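Dihydropteroate synthase (PDB 6Q62) probably catalyses the condensation of para-aminobenzoate with 6-hydroxymethyl-7,8-dihydropterin diphosphate to give 7,8-dihydropteroate, the immediate precursor of folate derivatives. Local coordinates at residues A[16-19]-A[20-23]; A[49-52]-A[53-57]; A[76-79]-A[80-83]; A[87-90]-A[91-95]. All coordinates share one frame; numbering follows the deposited sequence.

Contact 1. Residues A[16-19]-A[20-23]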
ATOM      1  N   THR A  16       5.571  -7.750  21.175  1.00 16.45           N
ATOM      2  CA  THR A  16       4.216  -8.298  21.287  1.00 16.44           C
ATOM      3  C   THR A  16       3.576  -8.403  19.912  1.00 18.63           C
ATOM      4  O   THR A  16       3.393  -7.383  19.245  1.00 18.46           O
ATOM      5  CB  THR A  16       3.369  -7.465  22.271  1.00 28.11           C
ATOM      6  OG1 THR A  16       4.131  -7.258  23.463  1.00 28.40           O
ATOM      7  CG2 THR A  16       2.030  -8.141  22.598  1.00 26.22           C
ATOM      8  N   LEU A  17       3.239  -9.628  19.492  1.00 15.74           N
ATOM      9  CA  LEU A  17       2.657  -9.859  18.179  1.00 16.20           C
ATOM     10  C   LEU A  17       1.136  -9.927  18.242  1.00 19.75           C
ATOM     11  O   LEU A  17       0.517 -10.883  17.761  1.00 20.18           O
ATOM     12  CB  LEU A  17       3.284 -11.082  17.469  1.00 16.73           C
ATOM     13  CG  LEU A  17       4.823 -11.093  17.403  1.00 21.09           C
ATOM     14  CD1 LEU A  17       5.321 -12.349  16.747  1.00 22.02           C
ATOM     15  CD2 LEU A  17       5.361  -9.895  16.640  1.00 21.49           C
ATOM     16  N   ASP A  18       0.539  -8.897  18.849  1.00 17.71           N
ATOM     17  CA  ASP A  18      -0.921  -8.741  18.945  1.00 18.59           C
ATOM     18  C   ASP A  18      -1.459  -8.140  17.616  1.00 21.16           C
ATOM     19  O   ASP A  18      -2.663  -8.072  17.373  1.00 20.39           O
ATOM     20  CB  ASP A  18      -1.279  -7.853  20.157  1.00 21.78           C
ATOM     21  CG  ASP A  18      -0.730  -6.435  20.120  1.00 32.44           C
ATOM     22  OD1 ASP A  18       0.414  -6.250  19.648  1.00 29.52           O
ATOM     23  OD2 ASP A  18      -1.437  -5.516  20.580  1.00 45.68           O
ATOM     24  N   ARG A  19      -0.542  -7.664  16.786  1.00 15.48           N
ATOM     25  CA  ARG A  19      -0.807  -7.092  15.463  1.00 15.58           C
ATOM     26  C   ARG A  19       0.498  -7.220  14.647  1.00 18.19           C
ATOM     27  O   ARG A  19       1.562  -7.401  15.251  1.00 17.08           O
ATOM     28  CB  ARG A  19      -1.253  -5.598  15.561  1.00 17.46           C
ATOM     29  CG  ARG A  19      -0.242  -4.635  16.168  1.00 21.89           C
ATOM     30  CD  ARG A  19      -0.803  -3.233  16.240  1.00 40.54           C
ATOM     31  NE  ARG A  19      -0.024  -2.367  17.130  1.00 61.39           N
ATOM     32  CZ  ARG A  19       0.805  -1.405  16.726  1.00 81.93           C
ATOM     33  NH1 ARG A  19       0.985  -1.170  15.432  1.00 73.24           N
ATOM     34  NH2 ARG A  19       1.456  -0.664  17.615  1.00 68.53           N
ATOM     35  N   PRO A  20       0.466  -7.117  13.301  1.00 15.18           N
ATOM     36  CA  PRO A  20       1.730  -7.211  12.539  1.00 13.47           C
ATOM     37  C   PRO A  20       2.725  -6.136  12.947  1.00 17.71           C
ATOM     38  O   PRO A  20       2.366  -4.973  13.107  1.00 18.04           O
ATOM     39  CB  PRO A  20       1.292  -7.044  11.083  1.00 15.34           C
ATOM     40  CG  PRO A  20      -0.147  -7.442  11.087  1.00 21.46           C
ATOM     41  CD  PRO A  20      -0.691  -6.953  12.397  1.00 17.60           C
ATOM     42  N   ARG A  21       3.971  -6.550  13.151  1.00 12.81           N
ATOM     43  CA  ARG A  21       5.065  -5.688  13.581  1.00 12.80           C
ATOM     44  C   ARG A  21       6.076  -5.530  12.452  1.00 14.83           C
ATOM     45  O   ARG A  21       6.149  -6.374  11.551  1.00 14.42           O
ATOM     46  CB  ARG A  21       5.712  -6.245  14.863  1.00 13.80           C
ATOM     47  CG  ARG A  21       4.718  -6.354  16.038  1.00 24.97           C
ATOM     48  CD  ARG A  21       4.453  -5.002  16.671  1.00 28.98           C
ATOM     49  NE  ARG A  21       3.435  -5.046  17.722  1.00 24.16           N
ATOM     50  CZ  ARG A  21       3.072  -3.988  18.437  1.00 41.16           C
ATOM     51  NH1 ARG A  21       3.668  -2.818  18.253  1.00 33.81           N
ATOM     52  NH2 ARG A  21       2.137  -4.101  19.369  1.00 27.59           N
ATOM     53  N   VAL A  22       6.810  -4.425  12.479  1.00  9.75           N
ATOM     54  CA  VAL A  22       7.745  -4.072  11.421  1.00  8.57           C
ATOM     55  C   VAL A  22       9.173  -4.238  11.843  1.00 11.20           C
ATOM     56  O   VAL A  22       9.616  -3.663  12.859  1.00 10.32           O
ATOM     57  CB  VAL A  22       7.447  -2.650  10.886  1.00 10.76           C
ATOM     58  CG1 VAL A  22       8.473  -2.206   9.831  1.00 11.22           C
ATOM     59  CG2 VAL A  22       6.025  -2.577  10.306  1.00 10.25           C
ATOM     60  N   MET A  23       9.881  -5.074  11.084  1.00  7.13           N
ATOM     61  CA  MET A  23      11.312  -5.383  11.274  1.00  6.81           C
ATOM     62  C   MET A  23      12.107  -4.538  10.268  1.00 11.80           C
ATOM     63  O   MET A  23      12.068  -4.821   9.085  1.00 12.24           O
ATOM     64  CB  MET A  23      11.587  -6.881  11.043  1.00  8.54           C
ATOM     65  CG  MET A  23      13.066  -7.256  11.144  1.00 11.05           C
ATOM     66  SD  MET A  23      13.352  -8.951  10.531  1.00 14.99           S
ATOM     67  CE  MET A  23      13.567  -9.830  12.082  1.00 14.59           C
TER
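Arg21 NH2 makes a salt bridge with Asp18 OD1 at 2.8 Å, straight at 160° and directed to the syn lone pair, as the arginine reaches back over the turn before its own strand. Because the carboxylate and guanidinium planes are only 22° apart, Asp18 meets the edge of Arg21 nearly flat. A second nitrogen is held by the backbone carbonyl of Thr16 (Arg21 NE to Thr16 O 2.8 Å), almost in line with the C=O bond but well tilted from the guanidinium plane. The return is possible because the Arg21 chain folds at its second torsion (chi2 -77°), which turns it back toward Thr16 and Asp18. Nearer the backbone, Arg21 CG lies against Leu17 CD2 at 3.6 Å. Arg19 comes over one face of the same guanidinium, Arg19 NH2 being 3.2 Å from Arg21 NH1. The two like charges are probably tolerated because Arg21 has acidic partners on both terminal nitrogens, Asp18 on NH2 and Asp58 on NH1. This turn links strand 13-16 to strand 21-27 of the TIM barrel. Pro20 lies against Trp275 and Gln276 of helix 265-279, while the backbone of Arg21 bonds to Leu258 and Leu260 at the adjoining strand 259-262.

Contact 2. Residues A[49-52]-A[53-57]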
ATOM      1  N   GLY A  49      19.824   2.632  11.349  1.00  9.18           N
ATOM      2  CA  GLY A  49      18.989   1.950  12.339  1.00  7.60           C
ATOM      3  C   GLY A  49      18.264   2.952  13.232  1.00 10.80           C
ATOM      4  O   GLY A  49      17.076   2.774  13.514  1.00 10.52           O
ATOM      5  N   LEU A  50      18.933   4.065  13.585  1.00 10.77           N
ATOM      6  CA  LEU A  50      18.277   5.110  14.402  1.00 11.40           C
ATOM      7  C   LEU A  50      17.138   5.783  13.635  1.00 14.83           C
ATOM      8  O   LEU A  50      16.074   6.039  14.214  1.00 14.24           O
ATOM      9  CB  LEU A  50      19.276   6.159  14.875  1.00 11.22           C
ATOM     10  CG  LEU A  50      20.317   5.704  15.902  1.00 16.51           C
ATOM     11  CD1 LEU A  50      21.264   6.836  16.235  1.00 17.17           C
ATOM     12  CD2 LEU A  50      19.671   5.173  17.166  1.00 17.66           C
ATOM     13  N   ARG A  51      17.327   5.985  12.319  1.00 10.82           N
ATOM     14  CA  ARG A  51      16.294   6.573  11.444  1.00 10.49           C
ATOM     15  C   ARG A  51      15.101   5.613  11.358  1.00 12.20           C
ATOM     16  O   ARG A  51      13.958   6.045  11.474  1.00 12.51           O
ATOM     17  CB  ARG A  51      16.851   6.875  10.039  1.00 13.69           C
ATOM     18  CG  ARG A  51      15.781   7.450   9.117  1.00 20.50           C
ATOM     19  CD  ARG A  51      16.290   8.048   7.834  1.00 33.52           C
ATOM     20  NE  ARG A  51      16.831   7.058   6.904  1.00 40.88           N
ATOM     21  CZ  ARG A  51      16.123   6.415   5.978  1.00 58.52           C
ATOM     22  NH1 ARG A  51      14.821   6.625   5.864  1.00 43.61           N
ATOM     23  NH2 ARG A  51      16.714   5.563   5.159  1.00 46.64           N
ATOM     24  N   LEU A  52      15.363   4.296  11.221  1.00  9.72           N
ATOM     25  CA  LEU A  52      14.273   3.321  11.172  1.00  9.35           C
ATOM     26  C   LEU A  52      13.496   3.251  12.489  1.00 12.03           C
ATOM     27  O   LEU A  52      12.265   3.100  12.468  1.00  9.36           O
ATOM     28  CB  LEU A  52      14.777   1.939  10.722  1.00  9.40           C
ATOM     29  CG  LEU A  52      15.423   1.883   9.323  1.00 11.96           C
ATOM     30  CD1 LEU A  52      15.655   0.442   8.913  1.00 12.18           C
ATOM     31  CD2 LEU A  52      14.587   2.632   8.256  1.00 12.68           C
ATOM     32  N   ALA A  53      14.193   3.350  13.636  1.00  9.95           N
ATOM     33  CA  ALA A  53      13.527   3.409  14.935  1.00 11.68           C
ATOM     34  C   ALA A  53      12.623   4.661  14.958  1.00 14.07           C
ATOM     35  O   ALA A  53      11.461   4.539  15.318  1.00 13.99           O
ATOM     36  CB  ALA A  53      14.534   3.491  16.067  1.00 12.40           C
ATOM     37  N   GLU A  54      13.131   5.826  14.526  1.00 11.30           N
ATOM     38  CA  GLU A  54      12.318   7.061  14.479  1.00 12.09           C
ATOM     39  C   GLU A  54      11.084   6.897  13.587  1.00 14.70           C
ATOM     40  O   GLU A  54      10.040   7.480  13.884  1.00 14.75           O
ATOM     41  CB  GLU A  54      13.144   8.241  13.940  1.00 13.70           C
ATOM     42  CG  GLU A  54      14.233   8.761  14.852  1.00 24.44           C
ATOM     43  CD  GLU A  54      15.201   9.696  14.142  1.00 53.12           C
ATOM     44  OE1 GLU A  54      14.903  10.125  13.001  1.00 56.52           O
ATOM     45  OE2 GLU A  54      16.269   9.993  14.723  1.00 51.16           O
ATOM     46  N   GLU A  55      11.203   6.102  12.484  1.00  9.96           N
ATOM     47  CA  GLU A  55      10.127   5.830  11.543  1.00  9.72           C
ATOM     48  C   GLU A  55       9.097   4.841  12.083  1.00 13.49           C
ATOM     49  O   GLU A  55       8.106   4.586  11.422  1.00 12.58           O
ATOM     50  CB  GLU A  55      10.686   5.332  10.202  1.00 11.70           C
ATOM     51  CG  GLU A  55      11.436   6.402   9.447  1.00  9.50           C
ATOM     52  CD  GLU A  55      11.852   6.018   8.049  1.00 17.29           C
ATOM     53  OE1 GLU A  55      11.463   4.927   7.579  1.00 13.56           O
ATOM     54  OE2 GLU A  55      12.571   6.824   7.416  1.00 19.61           O
ATOM     55  N   GLY A  56       9.347   4.269  13.263  1.00 10.24           N
ATOM     56  CA  GLY A  56       8.370   3.398  13.891  1.00 10.36           C
ATOM     57  C   GLY A  56       8.613   1.908  13.785  1.00 12.03           C
ATOM     58  O   GLY A  56       7.694   1.128  14.039  1.00  9.99           O
ATOM     59  N   ALA A  57       9.845   1.479  13.438  1.00 10.71           N
ATOM     60  CA  ALA A  57      10.174   0.045  13.412  1.00  8.85           C
ATOM     61  C   ALA A  57       9.911  -0.535  14.808  1.00 11.44           C
ATOM     62  O   ALA A  57      10.087   0.182  15.788  1.00 11.65           O
ATOM     63  CB  ALA A  57      11.652  -0.131  13.086  1.00  9.78           C
TER
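Arg51 and Glu55 are joined by a salt bridge at the C-terminal end of helix 41-54, where a Schellman motif turns the chain toward strand 59-63 within a beta-alpha-beta unit of the barrel. Glu55 can be followed outward. Glu55 CB lies 3.6 Å from Leu52 O. Next, Glu55 CG comes within 3.3 Å of Arg51 O, the carbonyl that also accepts the backbone N-H of Glu55. From there the extended chain carries the carboxylate out beside Arg51, the two side chains running the same way. Glu55 OE2 approaches the edge of the guanidinium, 2.7 Å from Arg51 NH1, but the planes are 65° apart and the N-H points poorly (122°), so the hydrogen bond within this salt bridge is weak and charge attraction is likely to matter more than direction. Arg51 meets it by bending at its third torsion (chi3 69°), which turns the guanidinium back toward the acid. The other oxygen, Glu55 OE1, lies 3.9 Å from Leu52 CD2. It also accepts the backbone N-H of Ala266, tying this end of the helix to the start of helix 265-279. That helix also covers Leu52 and Ala57 through Val265. Gly56 takes a positive phi, which suits glycine because a CB would press on the preceding carbonyl. Its N bonds to Ala53 O, and the motif closes with Ala57 N donating to Leu52 O at 3.1 Å, while Ala57 CB lies 3.3 Å from Leu52 O.

Contact 3. Residues A[76-79]-A[80-83]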
ATOM      1  N   VAL A  76      33.831 -15.001   8.672  1.00 15.11           N
ATOM      2  CA  VAL A  76      33.345 -14.748  10.016  1.00 14.44           C
ATOM      3  C   VAL A  76      33.986 -13.511  10.669  1.00 17.39           C
ATOM      4  O   VAL A  76      33.269 -12.712  11.248  1.00 15.78           O
ATOM      5  CB  VAL A  76      33.395 -16.016  10.918  1.00 18.00           C
ATOM      6  CG1 VAL A  76      34.809 -16.591  11.086  1.00 17.77           C
ATOM      7  CG2 VAL A  76      32.726 -15.766  12.254  1.00 17.97           C
ATOM      8  N   GLU A  77      35.324 -13.340  10.573  1.00 12.77           N
ATOM      9  CA  GLU A  77      35.978 -12.212  11.229  1.00 12.01           C
ATOM     10  C   GLU A  77      35.477 -10.875  10.683  1.00 12.66           C
ATOM     11  O   GLU A  77      35.253  -9.939  11.460  1.00 12.42           O
ATOM     12  CB  GLU A  77      37.505 -12.308  11.018  1.00 13.53           C
ATOM     13  CG  GLU A  77      38.307 -11.433  11.937  1.00 26.90           C
ATOM     14  CD  GLU A  77      39.762 -11.465  11.525  1.00 54.55           C
ATOM     15  OE1 GLU A  77      40.550 -12.167  12.197  1.00 61.02           O
ATOM     16  OE2 GLU A  77      40.110 -10.821  10.506  1.00 42.86           O
ATOM     17  N   GLU A  78      35.269 -10.801   9.355  1.00 10.54           N
ATOM     18  CA  GLU A  78      34.734  -9.591   8.717  1.00 11.29           C
ATOM     19  C   GLU A  78      33.252  -9.366   9.130  1.00 13.87           C
ATOM     20  O   GLU A  78      32.848  -8.231   9.372  1.00 13.27           O
ATOM     21  CB  GLU A  78      34.862  -9.686   7.182  1.00 13.08           C
ATOM     22  CG  GLU A  78      34.392  -8.442   6.425  1.00 18.75           C
ATOM     23  CD  GLU A  78      34.974  -7.098   6.840  1.00 30.87           C
ATOM     24  OE1 GLU A  78      36.148  -7.056   7.281  1.00 22.47           O
ATOM     25  OE2 GLU A  78      34.251  -6.081   6.717  1.00 21.10           O
ATOM     26  N   GLU A  79      32.450 -10.445   9.199  1.00 11.63           N
ATOM     27  CA  GLU A  79      31.045 -10.340   9.590  1.00 10.39           C
ATOM     28  C   GLU A  79      30.967  -9.797  11.035  1.00 12.17           C
ATOM     29  O   GLU A  79      30.157  -8.897  11.294  1.00 11.07           O
ATOM     30  CB  GLU A  79      30.369 -11.709   9.486  1.00 10.78           C
ATOM     31  CG  GLU A  79      28.858 -11.635   9.663  1.00 10.05           C
ATOM     32  CD  GLU A  79      28.169 -12.972   9.496  1.00 20.50           C
ATOM     33  OE1 GLU A  79      28.888 -13.971   9.271  1.00 15.80           O
ATOM     34  OE2 GLU A  79      26.920 -13.032   9.614  1.00 17.86           O
ATOM     35  N   LEU A  80      31.865 -10.273  11.941  1.00 11.06           N
ATOM     36  CA  LEU A  80      31.885  -9.769  13.322  1.00 10.42           C
ATOM     37  C   LEU A  80      32.276  -8.306  13.371  1.00 13.85           C
ATOM     38  O   LEU A  80      31.683  -7.526  14.119  1.00 13.55           O
ATOM     39  CB  LEU A  80      32.865 -10.598  14.181  1.00 10.28           C
ATOM     40  CG  LEU A  80      32.439 -12.036  14.475  1.00 15.41           C
ATOM     41  CD1 LEU A  80      33.634 -12.845  15.063  1.00 15.61           C
ATOM     42  CD2 LEU A  80      31.240 -12.053  15.440  1.00 14.64           C
ATOM     43  N   ARG A  81      33.284  -7.921  12.563  1.00 12.16           N
ATOM     44  CA  ARG A  81      33.783  -6.533  12.475  1.00 12.92           C
ATOM     45  C   ARG A  81      32.651  -5.584  12.051  1.00 16.77           C
ATOM     46  O   ARG A  81      32.627  -4.434  12.456  1.00 17.09           O
ATOM     47  CB  ARG A  81      34.937  -6.491  11.452  1.00 12.99           C
ATOM     48  CG  ARG A  81      35.817  -5.269  11.409  1.00 29.14           C
ATOM     49  CD  ARG A  81      36.990  -5.589  10.487  1.00 25.72           C
ATOM     50  NE  ARG A  81      37.911  -6.482  11.177  1.00 25.93           N
ATOM     51  CZ  ARG A  81      38.387  -7.633  10.716  1.00 46.15           C
ATOM     52  NH1 ARG A  81      38.096  -8.042   9.485  1.00 35.51           N
ATOM     53  NH2 ARG A  81      39.213  -8.350  11.454  1.00 34.14           N
ATOM     54  N   ARG A  82      31.715  -6.081  11.245  1.00 12.33           N
ATOM     55  CA  ARG A  82      30.572  -5.289  10.808  1.00 11.28           C
ATOM     56  C   ARG A  82      29.457  -5.239  11.831  1.00 12.94           C
ATOM     57  O   ARG A  82      29.035  -4.155  12.192  1.00 13.21           O
ATOM     58  CB  ARG A  82      30.014  -5.859   9.508  1.00  9.79           C
ATOM     59  CG  ARG A  82      30.985  -5.694   8.346  1.00  9.55           C
ATOM     60  CD  ARG A  82      30.547  -6.535   7.174  1.00 13.28           C
ATOM     61  NE  ARG A  82      31.496  -6.379   6.066  1.00 14.51           N
ATOM     62  CZ  ARG A  82      31.286  -6.826   4.831  1.00 26.66           C
ATOM     63  NH1 ARG A  82      30.140  -7.420   4.517  1.00 20.39           N
ATOM     64  NH2 ARG A  82      32.202  -6.646   3.891  1.00 24.05           N
ATOM     65  N   VAL A  83      28.935  -6.413  12.268  1.00 10.23           N
ATOM     66  CA  VAL A  83      27.709  -6.423  13.068  1.00  9.36           C
ATOM     67  C   VAL A  83      27.935  -6.096  14.539  1.00 12.34           C
ATOM     68  O   VAL A  83      27.060  -5.462  15.124  1.00 11.25           O
ATOM     69  CB  VAL A  83      26.838  -7.704  12.896  1.00 14.15           C
ATOM     70  CG1 VAL A  83      26.487  -7.923  11.427  1.00 14.39           C
ATOM     71  CG2 VAL A  83      27.492  -8.972  13.476  1.00 14.30           C
TER
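Regular i to i+4 backbone bonds run from Leu80 N to Val76 O through to Val83 N and Glu79 O, so residues 76-83 form the first two turns of helix 76-93 and bring side chains three and four positions apart onto common faces. On one face, four charged residues make a connected network. Arg81 NH2 donates to Glu77 OE2 at 2.8 Å, a nearly straight bond (176°) that lies in the guanidinium plane yet comes down on the carboxylate from above its own plane. Through NH1 the same guanidinium of Arg81 reaches Glu78 OE1 at 3.1 Å, again in plane, so two acids hold its edge while the carbonyl oxygen of Glu77 lies over the centre of one face. The bend of the Arg81 chain at its third torsion (chi3 -75°) folds the group back over the turn it came from. Glu78 in turn is kinked at chi2 (53°), which sets its carboxylate between two arginines: OE1 serves Arg81, and Glu78 OE2 takes Arg82 NE at 2.8 Å through its anti lone pair. Arg82 extends further, to Gly64 O by way of NH1. Elsewhere on the helix, the side chains of Val76 and Leu80 lie side by side, Val76 CG2 4.2 Å from Leu80 CD1, and the buried carboxylate of Glu79 is satisfied by Thr102 and Lys104. With Glu78 shared by two arginines, and Arg81 by two acids, charge is largely balanced within the cluster, which would favour ionised carboxylates and restrict the rotation of both guanidinium groups.

Contact 4. Residues A[87-90]-A[91-95]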
ATOM      1  N   ILE A  87      25.586  -3.490  16.696  1.00  9.40           N
ATOM      2  CA  ILE A  87      24.709  -3.968  17.774  1.00 10.12           C
ATOM      3  C   ILE A  87      25.042  -3.220  19.087  1.00 12.82           C
ATOM      4  O   ILE A  87      24.128  -2.772  19.774  1.00 12.45           O
ATOM      5  CB  ILE A  87      24.839  -5.505  17.946  1.00 11.73           C
ATOM      6  CG1 ILE A  87      24.255  -6.215  16.708  1.00 12.19           C
ATOM      7  CG2 ILE A  87      24.135  -5.988  19.230  1.00 11.33           C
ATOM      8  CD1 ILE A  87      24.683  -7.633  16.537  1.00 14.99           C
ATOM      9  N   GLU A  88      26.343  -3.070  19.417  1.00 11.35           N
ATOM     10  CA  GLU A  88      26.742  -2.403  20.678  1.00 12.60           C
ATOM     11  C   GLU A  88      26.206  -0.964  20.728  1.00 18.54           C
ATOM     12  O   GLU A  88      25.654  -0.529  21.740  1.00 20.54           O
ATOM     13  CB  GLU A  88      28.275  -2.416  20.846  1.00 13.80           C
ATOM     14  CG  GLU A  88      28.825  -3.816  21.089  1.00 18.10           C
ATOM     15  CD  GLU A  88      30.331  -3.950  21.165  1.00 37.97           C
ATOM     16  OE1 GLU A  88      31.034  -3.111  20.565  1.00 35.02           O
ATOM     17  OE2 GLU A  88      30.811  -4.916  21.799  1.00 33.74           O
ATOM     18  N   ARG A  89      26.304  -0.252  19.605  1.00 15.45           N
ATOM     19  CA  ARG A  89      25.821   1.133  19.537  1.00 14.79           C
ATOM     20  C   ARG A  89      24.299   1.216  19.535  1.00 18.64           C
ATOM     21  O   ARG A  89      23.736   2.030  20.270  1.00 18.42           O
ATOM     22  CB  ARG A  89      26.427   1.857  18.331  1.00 13.95           C
ATOM     23  CG  ARG A  89      27.878   2.272  18.562  1.00 19.85           C
ATOM     24  CD  ARG A  89      28.689   2.235  17.279  1.00 27.72           C
ATOM     25  NE  ARG A  89      30.065   2.734  17.462  1.00 29.90           N
ATOM     26  CZ  ARG A  89      31.100   2.003  17.873  1.00 44.15           C
ATOM     27  NH1 ARG A  89      30.945   0.717  18.154  1.00 28.84           N
ATOM     28  NH2 ARG A  89      32.296   2.555  18.011  1.00 41.80           N
ATOM     29  N   LEU A  90      23.621   0.363  18.740  1.00 12.87           N
ATOM     30  CA  LEU A  90      22.156   0.382  18.690  1.00 12.89           C
ATOM     31  C   LEU A  90      21.486  -0.081  19.994  1.00 17.23           C
ATOM     32  O   LEU A  90      20.435   0.448  20.342  1.00 18.24           O
ATOM     33  CB  LEU A  90      21.607  -0.402  17.474  1.00 12.02           C
ATOM     34  CG  LEU A  90      21.822   0.238  16.096  1.00 14.75           C
ATOM     35  CD1 LEU A  90      21.363  -0.699  14.997  1.00 13.75           C
ATOM     36  CD2 LEU A  90      21.091   1.609  15.961  1.00 16.39           C
ATOM     37  N   VAL A  91      22.082  -1.034  20.721  1.00 13.69           N
ATOM     38  CA  VAL A  91      21.494  -1.488  21.993  1.00 14.73           C
ATOM     39  C   VAL A  91      21.519  -0.335  23.030  1.00 18.50           C
ATOM     40  O   VAL A  91      20.574  -0.190  23.809  1.00 20.97           O
ATOM     41  CB  VAL A  91      22.103  -2.825  22.498  1.00 19.82           C
ATOM     42  CG1 VAL A  91      23.524  -2.655  23.035  1.00 20.61           C
ATOM     43  CG2 VAL A  91      21.192  -3.490  23.530  1.00 20.74           C
ATOM     44  N   ALA A  92      22.543   0.517  22.957  1.00 13.83           N
ATOM     45  CA  ALA A  92      22.698   1.672  23.848  1.00 15.51           C
ATOM     46  C   ALA A  92      21.824   2.870  23.411  1.00 19.91           C
ATOM     47  O   ALA A  92      21.486   3.725  24.244  1.00 19.47           O
ATOM     48  CB  ALA A  92      24.151   2.096  23.877  1.00 16.61           C
ATOM     49  N   GLN A  93      21.494   2.971  22.103  1.00 15.65           N
ATOM     50  CA  GLN A  93      20.795   4.146  21.574  1.00 15.54           C
ATOM     51  C   GLN A  93      19.341   3.926  21.143  1.00 19.00           C
ATOM     52  O   GLN A  93      18.693   4.869  20.691  1.00 18.26           O
ATOM     53  CB  GLN A  93      21.611   4.742  20.425  1.00 16.71           C
ATOM     54  CG  GLN A  93      22.994   5.208  20.891  1.00 20.41           C
ATOM     55  CD  GLN A  93      23.835   5.713  19.771  1.00 32.27           C
ATOM     56  OE1 GLN A  93      23.464   6.664  19.105  1.00 29.82           O
ATOM     57  NE2 GLN A  93      24.991   5.098  19.561  1.00 28.76           N
ATOM     58  N   THR A  94      18.821   2.698  21.281  1.00 14.93           N
ATOM     59  CA  THR A  94      17.429   2.402  20.981  1.00 13.83           C
ATOM     60  C   THR A  94      16.874   1.544  22.099  1.00 16.32           C
ATOM     61  O   THR A  94      17.627   0.899  22.834  1.00 17.34           O
ATOM     62  CB  THR A  94      17.224   1.679  19.612  1.00 20.29           C
ATOM     63  OG1 THR A  94      17.512   0.302  19.789  1.00 20.49           O
ATOM     64  CG2 THR A  94      18.037   2.256  18.473  1.00 19.03           C
ATOM     65  N   ALA A  95      15.532   1.491  22.176  1.00 14.78           N
ATOM     66  CA  ALA A  95      14.799   0.675  23.134  1.00 15.08           C
ATOM     67  C   ALA A  95      14.238  -0.557  22.425  1.00 19.80           C
ATOM     68  O   ALA A  95      13.571  -1.380  23.054  1.00 21.34           O
ATOM     69  CB  ALA A  95      13.660   1.504  23.731  1.00 16.09           C
TER
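Helix 76-93 loses its regular bonding over these residues: Val91 N still donates well to Ile87 O at 2.8 Å, but the N-H groups of Ala92 and Gln93 make only weak bonds, and Thr94 is the first residue with non-helical angles. Leu90 O becomes the meeting point of the helix end. It accepts the hydroxyl of Thr94 (Thr94 OG1 to Leu90 O 3.0 Å) from above the carbonyl plane, together with weak bonds from the backbone N of Thr94 and of Gln93. The hydroxyl is put there by a first torsion of 80°, which also turns the methyl Thr94 CG2 onto Leu90 CD2 at 4.0 Å. Gln93 lies alongside the start of the Arg89 chain, Gln93 NE2 being 3.8 Å from Arg89 CB. Val91 folds its CG1 down against the helix, 3.3 Å from Glu88 O. Leu90 faces inward onto Leu60 and Ile62 of strand 59-63 and onto Leu98, while Ile87 meets Ile62 and, on helix 105-114, Ala111 and Ala114. A helix whose apolar side lies against its parallel strands, and whose end leads through a short loop into the next one, here 98-101, is the beta-alpha-beta arrangement of the TIM barrel.

Overall arrangement
All four contacts are local and two-sided. Leu52 in contact 2, Glu79 and Val83 in contact 3, and Ile87 and Leu90 in contact 4 are buried, whereas Arg51, Glu77, Arg81, Glu88 and Arg89 are exposed. Contacts 3 and 4 share helix 76-93: its first turns carry a network of charges, its last turn mostly weak bonds gathered on Leu90 O. Contact 2 closes the preceding helix, 41-54, and Leu50 packs on Leu90, Gln93 and Thr94 of contact 4, so the ends of the two neighbouring helices pack together. Contact 1 lies in the turn that leads into strand 21-27 and touches contact 2 through Val22 and Ala57. Contacts 1, 2 and 3 all pair arginine with acid; contact 4 has no salt bridge.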